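Local coordinates for protein putative retaining b-glycosidase (Saccharophagus degradans, PDB 5A95) that probably hydrolyses mixed-linkage beta-glucans as a retaining glycoside hydrolase of family 5, gripping the glycan in a pocket of its barrel, at residues V71-T76 against N100-P105; L89-A94 against N131-Y136; I138-S143 against V183-N188. The protein carries 1 engineered substitution. All coordinates share one frame; numbering follows the deposited sequence. Where two conformers were deposited one is given.

Interaction 1. Residues V71-T76 against N100-P105; sequences VNIADT and NTIRLP
Val71 and Asn72 run parallel to Ile102 and Arg103, joined by backbone bonds that leave Arg103 from both ends: its N reaches Val71 O (2.9 Å), and its O takes the N-H of Ile73 (3.2 Å). From this pairing the Arg103 side chain sets out on the face shared with Asn72. Its CG lies anti to the backbone N (chi1 178°) and the chain stays extended as far as NE, which carries it alongside the Asn72 amide. CB passes Asn72 OD1 at 3.5 Å; CG and then CD come closer to the same oxygen, each at 3.2 Å. At the tip, NH1 turns back to Asn72 OD1 in a 2.8 Å bond that is almost straight (170° at the hydrogen). The oxygen sits at the guanidinium edge, nearly in its plane, while the amide plane stands perpendicular (90°). Beyond the pair, NE makes a salt bridge to Glu185, NH2 bonds Asn188 OD1 and NH1 also bonds Gln291 OE1, while Asn72 ND2 donates to Thr290 O and Val329 O. A leucine in place of Arg103 would probably leave Asn72 OD1 without the guanidinium N-H it accepts and the buried Glu185 carboxylate without its ionic mate. On the other face Ile73 CD1 rests against Leu104 CD2 (3.6 Å), and Phe90 of helix 87-96 packs on Ile73 and Ile102. Aliphatic groups under the helix and a polar network inside are what neighbouring parallel strands of a family 5 (beta/alpha)8 barrel present.

Interaction 2. Residues L89-A94 against N131-Y136; sequences LFEELA and NDLGIY
Phe90 O accepts the helical N-H of Ala94 at 2.9 Å, and the same oxygen has Leu133 CD1 beside it at 3.6 Å. Here two outer helices of the (beta/alpha)8 barrel, 87-96 and 116-133, meet through apolar groups, with no hydrogen bond across. Leu133 carries the contact: CG stands anti to the carbonyl carbon (chi1 -70°), which sends CD1 onto the Phe90-Glu91 turn. There Leu133 CD1 lies 3.7 Å from Phe90 CB; the Leu133 side chain crosses that of Glu91 at about a right angle, with CD1 4.1 Å from Glu91 CG. Next comes Gly134, which has positive phi and, with two bonds back into the last turn, one of them Gly134 N to Asn131 O (3.1 Å), forms a Schellman motif. This C-terminal cap turns the chain away from the helix toward strand 136-144 and brings Ile135 round to the same side as Leu133. Ile135 also packs on Ile102 of strand 101-106, and the Phe90 ring meets Trp129 edge-to-face, so helix, helix and sheet share one apolar layer. The single methyl of Ala94 faces both partners, its CB 4.0 Å from Leu133 CB and 4.1 Å from Ile135 CG2.

Interaction 3. Residues I138-S143 against V183-N188; sequences ILDWHS and VYELFN. With BGC (beta-D-glucopyranose), chain D.
Strands 138-141 and 183-185 run parallel, their axes 4.9 Å apart and 14° from aligned, and backbone bonds continue past the strand ends to Asn188 N on Trp141 O. Outward, Leu139 and Tyr184 face helix 161-174; inward, Ile138, Asp140, Val183 and Glu185 share the other face. Asp140 and Glu185 lie side by side, pointing the same way, with OD1 and OE1 4.5 Å apart; Arg103 forms a salt bridge with Glu185, which would probably offset any repulsion between the carboxylates. Asp140 OD2 takes the N-H of His142 ND1 on its syn lone pair at 2.6 Å, close to the imidazole plane, which fixes the rotation of the ring. The amide of Asn188 stacks on one face of that ring, the planes 20° apart, with ND2 3.2 Å above the plane and offset toward the rim. Asn188 CG, anti to the backbone N (chi1 168°), lays the amide over the imidazole, and Arg103 holds its OD1. Asn188 ND2 gives one hydrogen to Ser143 O (3.2 Å), approaching from above the carbonyl plane. The glucose is met by both groups: His142 NE2 donates in the ring plane to BGC O3 at 3.0 Å, while Asn188 ND2 donates to BGC O2 at 3.3 Å. Glu189, next in the chain, and His303 bond the same sugar. Polar side chains gathered where parallel strands end, among them the Asn-Glu pair after strand 181-185, form the sugar-binding site characteristic of family 5 barrels.

Strand 101-106 lies in the barrel sheet between strands 65-72 and 136-144. Its inner face joins interactions 1 and 3: Arg103 NE meets Glu185 OE1 at 2.7 Å and Arg103 NH2 meets Asn188 OD1 at 2.9 Å, so that Arg103 is placed as a second-shell partner of Asn188, which bonds the glucose. Pro105 adds packing there, its CB 3.5 Å from His142 ND1. Interaction 2 packs behind the paired strands of interaction 1: Val71 CG2 touches Leu93 CD1 at 3.7 Å. Within the sheet, Asn100 O lies 2.8 Å from Tyr136 N, probably a hydrogen bond, as strand 136-144 begins. Interactions 2 and 3, with centres about 19 Å apart, adjoin only through the sequence.

Interaction 1. Residues V71-T76 against N100-P105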
loop_
_atom_site.group_PDB
_atom_site.type_symbol
_atom_site.label_atom_id
_atom_site.label_comp_id
_atom_site.label_asym_id
_atom_site.label_seq_id
_atom_site.Cartn_x
_atom_site.Cartn_y
_atom_site.Cartn_z
ATOM N N VAL A 71 -15.405 24.324 -19.333
ATOM C CA VAL A 71 -15.114 24.714 -17.970
ATOM C C VAL A 71 -15.007 23.491 -17.066
ATOM O O VAL A 71 -15.579 22.436 -17.348
ATOM C CB VAL A 71 -16.187 25.654 -17.377
ATOM C CG1 VAL A 71 -16.392 26.865 -18.263
ATOM C CG2 VAL A 71 -17.518 24.945 -17.184
ATOM N N ASN A 72 -14.267 23.672 -15.969
ATOM C CA ASN A 72 -14.412 22.873 -14.763
ATOM C C ASN A 72 -15.633 23.309 -13.995
ATOM O O ASN A 72 -15.935 24.509 -13.935
ATOM C CB ASN A 72 -13.203 23.107 -13.855
ATOM C CG ASN A 72 -11.958 22.428 -14.351
ATOM O OD1 ASN A 72 -11.728 21.275 -14.011
ATOM N ND2 ASN A 72 -11.177 23.108 -15.183
ATOM N N ILE A 73 -16.275 22.350 -13.339
ATOM C CA ILE A 73 -17.162 22.622 -12.227
ATOM C C ILE A 73 -16.504 22.005 -11.004
ATOM O O ILE A 73 -15.450 21.351 -11.114
ATOM C CB ILE A 73 -18.581 22.086 -12.459
ATOM C CG1 ILE A 73 -18.573 20.574 -12.707
ATOM C CG2 ILE A 73 -19.252 22.848 -13.606
ATOM C CD1 ILE A 73 -19.958 19.957 -12.800
ATOM N N ALA A 74 -17.062 22.259 -9.829
ATOM C CA ALA A 74 -16.504 21.698 -8.606
ATOM C C ALA A 74 -16.744 20.184 -8.506
ATOM O O ALA A 74 -17.522 19.597 -9.256
ATOM C CB ALA A 74 -17.060 22.415 -7.363
ATOM N N ASP A 75 -16.075 19.562 -7.532
ATOM C CA ASP A 75 -16.314 18.160 -7.219
ATOM C C ASP A 75 -17.806 17.903 -6.945
ATOM O O ASP A 75 -18.491 18.709 -6.320
ATOM C CB ASP A 75 -15.482 17.765 -5.988
ATOM C CG ASP A 75 -15.736 16.362 -5.530
ATOM O OD1 ASP A 75 -16.635 16.180 -4.680
ATOM O OD2 ASP A 75 -14.999 15.440 -5.958
ATOM N N THR A 76 -18.272 16.746 -7.395
ATOM C CA THR A 76 -19.669 16.359 -7.278
ATOM C C THR A 76 -20.147 16.427 -5.838
ATOM O O THR A 76 -21.237 16.903 -5.571
ATOM C CB THR A 76 -19.835 14.921 -7.834
ATOM O OG1 THR A 76 -19.455 14.891 -9.217
ATOM C CG2 THR A 76 -21.246 14.416 -7.688
ATOM N N ASN A 100 -18.613 23.172 -25.014
ATOM C CA ASN A 100 -18.874 21.851 -25.526
ATOM C C ASN A 100 -18.330 20.767 -24.588
ATOM O O ASN A 100 -18.449 19.585 -24.899
ATOM C CB ASN A 100 -18.371 21.668 -26.957
ATOM C CG ASN A 100 -16.854 21.738 -27.081
ATOM O OD1 ASN A 100 -16.134 21.534 -26.137
ATOM N ND2 ASN A 100 -16.370 21.992 -28.277
ATOM N N THR A 101 -17.752 21.167 -23.443
ATOM C CA THR A 101 -17.056 20.262 -22.522
ATOM C C THR A 101 -17.186 20.735 -21.093
ATOM O O THR A 101 -17.073 21.927 -20.814
ATOM C CB THR A 101 -15.541 20.217 -22.877
ATOM O OG1 THR A 101 -15.371 19.766 -24.215
ATOM C CG2 THR A 101 -14.786 19.262 -21.973
ATOM N N ILE A 102 -17.393 19.787 -20.184
ATOM C CA ILE A 102 -17.257 20.025 -18.764
ATOM C C ILE A 102 -16.231 19.047 -18.199
ATOM O O ILE A 102 -16.282 17.846 -18.505
ATOM C CB ILE A 102 -18.598 19.848 -18.039
ATOM C CG1 ILE A 102 -19.548 20.959 -18.482
ATOM C CG2 ILE A 102 -18.421 19.900 -16.521
ATOM C CD1 ILE A 102 -20.966 20.840 -17.973
ATOM N N ARG A 103 -15.304 19.571 -17.395
ATOM C CA ARG A 103 -14.328 18.757 -16.658
ATOM C C ARG A 103 -14.821 18.568 -15.226
ATOM O O ARG A 103 -15.176 19.548 -14.550
ATOM C CB ARG A 103 -12.964 19.412 -16.663
ATOM C CG ARG A 103 -11.870 18.678 -15.896
ATOM C CD ARG A 103 -10.543 19.323 -16.201
ATOM N NE ARG A 103 -9.344 18.753 -15.596
ATOM C CZ ARG A 103 -8.674 19.236 -14.551
ATOM N NH1 ARG A 103 -9.198 20.171 -13.766
ATOM N NH2 ARG A 103 -7.458 18.766 -14.271
ATOM N N LEU A 104 -14.842 17.315 -14.782
ATOM C CA LEU A 104 -15.277 16.934 -13.438
ATOM C C LEU A 104 -14.035 16.596 -12.611
ATOM O O LEU A 104 -13.403 15.584 -12.883
ATOM C CB LEU A 104 -16.194 15.704 -13.498
ATOM C CG LEU A 104 -17.486 15.787 -14.313
ATOM C CD1 LEU A 104 -18.298 14.496 -14.139
ATOM C CD2 LEU A 104 -18.305 16.989 -13.893
ATOM N N PRO A 105 -13.685 17.434 -11.618
ATOM C CA PRO A 105 -12.482 17.189 -10.821
ATOM C C PRO A 105 -12.831 16.307 -9.636
ATOM O O PRO A 105 -13.216 16.803 -8.563
ATOM C CB PRO A 105 -12.062 18.595 -10.390
ATOM C CG PRO A 105 -13.341 19.342 -10.267
ATOM C CD PRO A 105 -14.266 18.771 -11.324
#

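Interaction 2. Residues L89-A94 against N131-Y136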
loop_
_atom_site.group_PDB
_atom_site.type_symbol
_atom_site.label_atom_id
_atom_site.label_comp_id
_atom_site.label_asym_id
_atom_site.label_seq_id
_atom_site.Cartn_x
_atom_site.Cartn_y
_atom_site.Cartn_z
ATOM N N LEU A 89 -27.282 23.278 -13.966
ATOM C CA LEU A 89 -25.902 23.733 -14.091
ATOM C C LEU A 89 -25.351 23.420 -15.503
ATOM O O LEU A 89 -24.728 24.274 -16.152
ATOM C CB LEU A 89 -25.049 23.045 -13.024
ATOM C CG LEU A 89 -23.541 23.284 -13.062
ATOM C CD1 LEU A 89 -23.213 24.761 -13.069
ATOM C CD2 LEU A 89 -22.882 22.526 -11.911
ATOM N N PHE A 90 -25.574 22.191 -15.975
ATOM C CA PHE A 90 -25.099 21.789 -17.302
ATOM C C PHE A 90 -25.835 22.566 -18.388
ATOM O O PHE A 90 -25.226 22.991 -19.383
ATOM C CB PHE A 90 -25.277 20.283 -17.518
ATOM C CG PHE A 90 -24.248 19.423 -16.807
ATOM C CD1 PHE A 90 -23.840 19.691 -15.512
ATOM C CD2 PHE A 90 -23.752 18.317 -17.443
ATOM C CE1 PHE A 90 -22.890 18.880 -14.867
ATOM C CE2 PHE A 90 -22.818 17.500 -16.817
ATOM C CZ PHE A 90 -22.404 17.772 -15.532
ATOM N N GLU A 91 -27.142 22.748 -18.200
ATOM C CA GLU A 91 -27.953 23.484 -19.175
ATOM C C GLU A 91 -27.483 24.936 -19.311
ATOM O O GLU A 91 -27.378 25.463 -20.425
ATOM C CB GLU A 91 -29.425 23.482 -18.762
ATOM C CG GLU A 91 -30.059 22.109 -18.830
ATOM C CD GLU A 91 -31.497 22.100 -18.323
ATOM O OE1 GLU A 91 -31.759 22.366 -17.116
ATOM O OE2 GLU A 91 -32.362 21.806 -19.143
ATOM N N GLU A 92 -27.197 25.582 -18.182
ATOM C CA GLU A 92 -26.717 26.964 -18.223
ATOM C C GLU A 92 -25.430 27.039 -19.057
ATOM O O GLU A 92 -25.249 27.897 -19.909
ATOM C CB GLU A 92 -26.452 27.453 -16.816
ATOM C CG GLU A 92 -25.694 28.776 -16.736
ATOM C CD GLU A 92 -26.464 29.987 -17.238
ATOM O OE1 GLU A 92 -27.689 29.889 -17.495
ATOM O OE2 GLU A 92 -25.844 31.057 -17.314
ATOM N N LEU A 93 -24.523 26.120 -18.789
ATOM C CA LEU A 93 -23.250 26.129 -19.473
ATOM C C LEU A 93 -23.373 25.881 -20.974
ATOM O O LEU A 93 -22.752 26.588 -21.788
ATOM C CB LEU A 93 -22.314 25.109 -18.827
ATOM C CG LEU A 93 -21.779 25.555 -17.474
ATOM C CD1 LEU A 93 -21.151 24.386 -16.710
ATOM C CD2 LEU A 93 -20.762 26.682 -17.673
ATOM N N ALA A 94 -24.112 24.834 -21.337
ATOM C CA ALA A 94 -24.271 24.466 -22.734
ATOM C C ALA A 94 -25.071 25.525 -23.493
ATOM O O ALA A 94 -24.735 25.895 -24.628
ATOM C CB ALA A 94 -24.931 23.116 -22.865
ATOM N N ASN A 131 -24.939 14.268 -22.403
ATOM C CA ASN A 131 -25.428 13.702 -23.657
ATOM C C ASN A 131 -26.703 14.383 -24.144
ATOM O O ASN A 131 -26.858 14.618 -25.337
ATOM C CB ASN A 131 -25.614 12.211 -23.499
ATOM C CG ASN A 131 -26.274 11.566 -24.689
ATOM O OD1 ASN A 131 -27.459 11.221 -24.618
ATOM N ND2 ASN A 131 -25.550 11.429 -25.779
ATOM N N ASP A 132 -27.604 14.700 -23.214
ATOM C CA ASP A 132 -28.850 15.380 -23.595
ATOM C C ASP A 132 -28.561 16.723 -24.265
ATOM O O ASP A 132 -29.294 17.144 -25.162
ATOM C CB ASP A 132 -29.755 15.567 -22.364
ATOM C CG ASP A 132 -31.150 16.032 -22.732
ATOM O OD1 ASP A 132 -31.743 15.427 -23.656
ATOM O OD2 ASP A 132 -31.653 16.997 -22.112
ATOM N N LEU A 133 -27.457 17.355 -23.865
ATOM C CA LEU A 133 -27.080 18.663 -24.369
ATOM C C LEU A 133 -26.037 18.616 -25.474
ATOM O O LEU A 133 -25.685 19.662 -26.022
ATOM C CB LEU A 133 -26.516 19.488 -23.199
ATOM C CG LEU A 133 -27.575 19.893 -22.170
ATOM C CD1 LEU A 133 -26.963 20.217 -20.818
ATOM C CD2 LEU A 133 -28.412 21.066 -22.686
ATOM N N GLY A 134 -25.567 17.421 -25.819
ATOM C CA GLY A 134 -24.584 17.250 -26.877
ATOM C C GLY A 134 -23.163 17.660 -26.512
ATOM O O GLY A 134 -22.329 17.879 -27.412
ATOM N N ILE A 135 -22.865 17.735 -25.209
ATOM C CA ILE A 135 -21.534 18.122 -24.742
ATOM C C ILE A 135 -20.799 16.927 -24.138
ATOM O O ILE A 135 -21.372 15.862 -23.919
ATOM C CB ILE A 135 -21.601 19.286 -23.761
ATOM C CG1 ILE A 135 -22.241 18.852 -22.453
ATOM C CG2 ILE A 135 -22.302 20.457 -24.460
ATOM C CD1 ILE A 135 -22.210 19.886 -21.376
ATOM N N TYR A 136 -19.504 17.116 -23.950
ATOM C CA TYR A 136 -18.610 16.030 -23.560
ATOM C C TYR A 136 -18.040 16.213 -22.151
ATOM O O TYR A 136 -18.002 17.326 -21.645
ATOM C CB TYR A 136 -17.449 15.965 -24.551
ATOM C CG TYR A 136 -17.886 15.542 -25.933
ATOM C CD1 TYR A 136 -17.965 14.200 -26.261
ATOM C CD2 TYR A 136 -18.258 16.486 -26.899
ATOM C CE1 TYR A 136 -18.388 13.786 -27.511
ATOM C CE2 TYR A 136 -18.706 16.082 -28.151
ATOM C CZ TYR A 136 -18.756 14.741 -28.460
ATOM O OH TYR A 136 -19.151 14.352 -29.711
#

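Interaction 3. Residues I138-S143 against V183-N188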
loop_
_atom_site.group_PDB
_atom_site.type_symbol
_atom_site.label_atom_id
_atom_site.label_comp_id
_atom_site.label_asym_id
_atom_site.label_seq_id
_atom_site.Cartn_x
_atom_site.Cartn_y
_atom_site.Cartn_z
ATOM N N ILE A 138 -14.747 15.465 -19.483
ATOM C CA ILE A 138 -13.406 15.057 -19.094
ATOM C C ILE A 138 -13.503 14.597 -17.643
ATOM O O ILE A 138 -13.906 15.378 -16.784
ATOM C CB ILE A 138 -12.403 16.214 -19.223
ATOM C CG1 ILE A 138 -12.313 16.715 -20.675
ATOM C CG2 ILE A 138 -11.041 15.790 -18.661
ATOM C CD1 ILE A 138 -11.392 17.889 -20.853
ATOM N N LEU A 139 -13.124 13.350 -17.361
ATOM C CA LEU A 139 -13.094 12.872 -16.001
ATOM C C LEU A 139 -11.669 12.975 -15.506
ATOM O O LEU A 139 -10.747 12.409 -16.101
ATOM C CB LEU A 139 -13.591 11.431 -15.904
ATOM C CG LEU A 139 -15.006 11.187 -16.417
ATOM C CD1 LEU A 139 -15.421 9.734 -16.213
ATOM C CD2 LEU A 139 -16.024 12.141 -15.809
ATOM N N ASP A 140 -11.502 13.724 -14.420
ATOM C CA ASP A 140 -10.196 14.094 -13.873
ATOM C C ASP A 140 -10.050 13.486 -12.482
ATOM O O ASP A 140 -10.831 13.764 -11.579
ATOM C CB ASP A 140 -10.132 15.629 -13.860
ATOM C CG ASP A 140 -9.215 16.217 -12.819
ATOM O OD1 ASP A 140 -8.181 15.643 -12.472
ATOM O OD2 ASP A 140 -9.567 17.317 -12.317
ATOM N N TRP A 141 -9.072 12.594 -12.331
ATOM C CA TRP A 141 -8.737 12.088 -11.008
ATOM C C TRP A 141 -7.883 13.170 -10.328
ATOM O O TRP A 141 -6.693 13.370 -10.629
ATOM C CB TRP A 141 -8.011 10.760 -11.153
ATOM C CG TRP A 141 -7.648 10.062 -9.854
ATOM C CD1 TRP A 141 -6.387 9.683 -9.467
ATOM C CD2 TRP A 141 -8.535 9.615 -8.819
ATOM N NE1 TRP A 141 -6.434 9.036 -8.264
ATOM C CE2 TRP A 141 -7.738 8.977 -7.847
ATOM C CE3 TRP A 141 -9.922 9.675 -8.611
ATOM C CZ2 TRP A 141 -8.285 8.384 -6.702
ATOM C CZ3 TRP A 141 -10.458 9.084 -7.459
ATOM C CH2 TRP A 141 -9.647 8.472 -6.517
ATOM N N HIS A 142 -8.548 13.917 -9.472
ATOM C CA HIS A 142 -8.064 15.236 -9.088
ATOM C C HIS A 142 -7.224 15.166 -7.813
ATOM O O HIS A 142 -7.665 15.507 -6.712
ATOM C CB HIS A 142 -9.216 16.213 -8.960
ATOM C CG HIS A 142 -8.792 17.632 -8.962
ATOM N ND1 HIS A 142 -8.612 18.348 -10.115
ATOM C CD2 HIS A 142 -8.478 18.467 -7.945
ATOM C CE1 HIS A 142 -8.238 19.573 -9.807
ATOM N NE2 HIS A 142 -8.150 19.672 -8.497
ATOM N N SER A 143 -5.986 14.746 -7.998
ATOM C CA SER A 143 -4.991 14.748 -6.966
ATOM C C SER A 143 -3.860 15.704 -7.359
ATOM O O SER A 143 -3.734 16.134 -8.509
ATOM C CB SER A 143 -4.490 13.324 -6.720
ATOM O OG SER A 143 -3.517 13.286 -5.682
ATOM N N VAL A 183 -12.466 11.888 -22.282
ATOM C CA VAL A 183 -11.072 11.996 -21.854
ATOM C C VAL A 183 -10.958 11.517 -20.413
ATOM O O VAL A 183 -11.769 11.895 -19.541
ATOM C CB VAL A 183 -10.597 13.463 -21.948
ATOM C CG1 VAL A 183 -9.168 13.613 -21.465
ATOM C CG2 VAL A 183 -10.737 14.003 -23.359
ATOM N N TYR A 184 -9.968 10.659 -20.179
ATOM C CA TYR A 184 -9.612 10.158 -18.852
ATOM C C TYR A 184 -8.295 10.815 -18.460
ATOM O O TYR A 184 -7.229 10.475 -18.960
ATOM C CB TYR A 184 -9.466 8.634 -18.842
ATOM C CG TYR A 184 -10.753 7.860 -19.034
ATOM C CD1 TYR A 184 -11.987 8.476 -19.058
ATOM C CD2 TYR A 184 -10.746 6.492 -19.134
ATOM C CE1 TYR A 184 -13.146 7.764 -19.215
ATOM C CE2 TYR A 184 -11.911 5.766 -19.311
ATOM C CZ TYR A 184 -13.119 6.411 -19.378
ATOM O OH TYR A 184 -14.319 5.763 -19.550
ATOM N N GLU A 185 -8.411 11.822 -17.584
ATOM C CA GLU A 185 -7.247 12.616 -17.142
ATOM C C GLU A 185 -6.688 11.946 -15.892
ATOM O O GLU A 185 -7.235 12.072 -14.804
ATOM C CB GLU A 185 -7.646 14.046 -16.927
ATOM C CG GLU A 185 -6.495 14.949 -16.506
ATOM C CD GLU A 185 -6.860 16.421 -16.564
ATOM O OE1 GLU A 185 -8.054 16.705 -16.797
ATOM O OE2 GLU A 185 -5.968 17.279 -16.343
ATOM N N LEU A 186 -5.602 11.222 -16.082
ATOM C CA LEU A 186 -5.144 10.180 -15.178
ATOM C C LEU A 186 -4.759 10.665 -13.779
ATOM O O LEU A 186 -5.001 9.955 -12.805
ATOM C CB LEU A 186 -3.951 9.442 -15.788
ATOM C CG LEU A 186 -4.208 8.817 -17.174
ATOM C CD1 LEU A 186 -2.963 8.047 -17.628
ATOM C CD2 LEU A 186 -5.437 7.933 -17.186
ATOM N N PHE A 187 -4.145 11.851 -13.710
ATOM C CA PHE A 187 -3.665 12.398 -12.436
ATOM C C PHE A 187 -3.483 13.898 -12.626
ATOM O O PHE A 187 -2.510 14.340 -13.239
ATOM C CB PHE A 187 -2.361 11.738 -12.003
ATOM C CG PHE A 187 -1.954 12.108 -10.600
ATOM C CD1 PHE A 187 -1.289 13.292 -10.348
ATOM C CD2 PHE A 187 -2.210 11.256 -9.542
ATOM C CE1 PHE A 187 -0.921 13.629 -9.043
ATOM C CE2 PHE A 187 -1.858 11.586 -8.262
ATOM C CZ PHE A 187 -1.218 12.770 -8.010
ATOM N N ASN A 188 -4.414 14.681 -12.074
ATOM C CA ASN A 188 -4.501 16.128 -12.292
ATOM C C ASN A 188 -3.148 16.860 -12.326
ATOM O O ASN A 188 -2.741 17.431 -13.341
ATOM C CB ASN A 188 -5.429 16.682 -11.229
ATOM C CG ASN A 188 -5.421 18.188 -11.106
ATOM O OD1 ASN A 188 -5.627 18.929 -12.051
ATOM N ND2 ASN A 188 -5.218 18.651 -9.870
HETATM C C2 BGC D . -5.555 22.982 -8.176
HETATM C C3 BGC D . -6.986 23.412 -7.862
HETATM C C4 BGC D . -6.962 24.763 -7.137
HETATM C C5 BGC D . -6.189 25.775 -7.960
HETATM C C6 BGC D . -6.147 27.140 -7.315
HETATM C C1 BGC D . -4.676 24.097 -8.736
HETATM O O1 BGC D . -3.303 23.851 -8.562
HETATM O O2 BGC D . -5.576 21.810 -9.071
HETATM O O3 BGC D . -7.617 22.328 -7.111
HETATM O O4 BGC D . -8.245 25.323 -6.821
HETATM O O5 BGC D . -4.848 25.300 -8.028
HETATM O O6 BGC D . -5.229 27.899 -8.103
#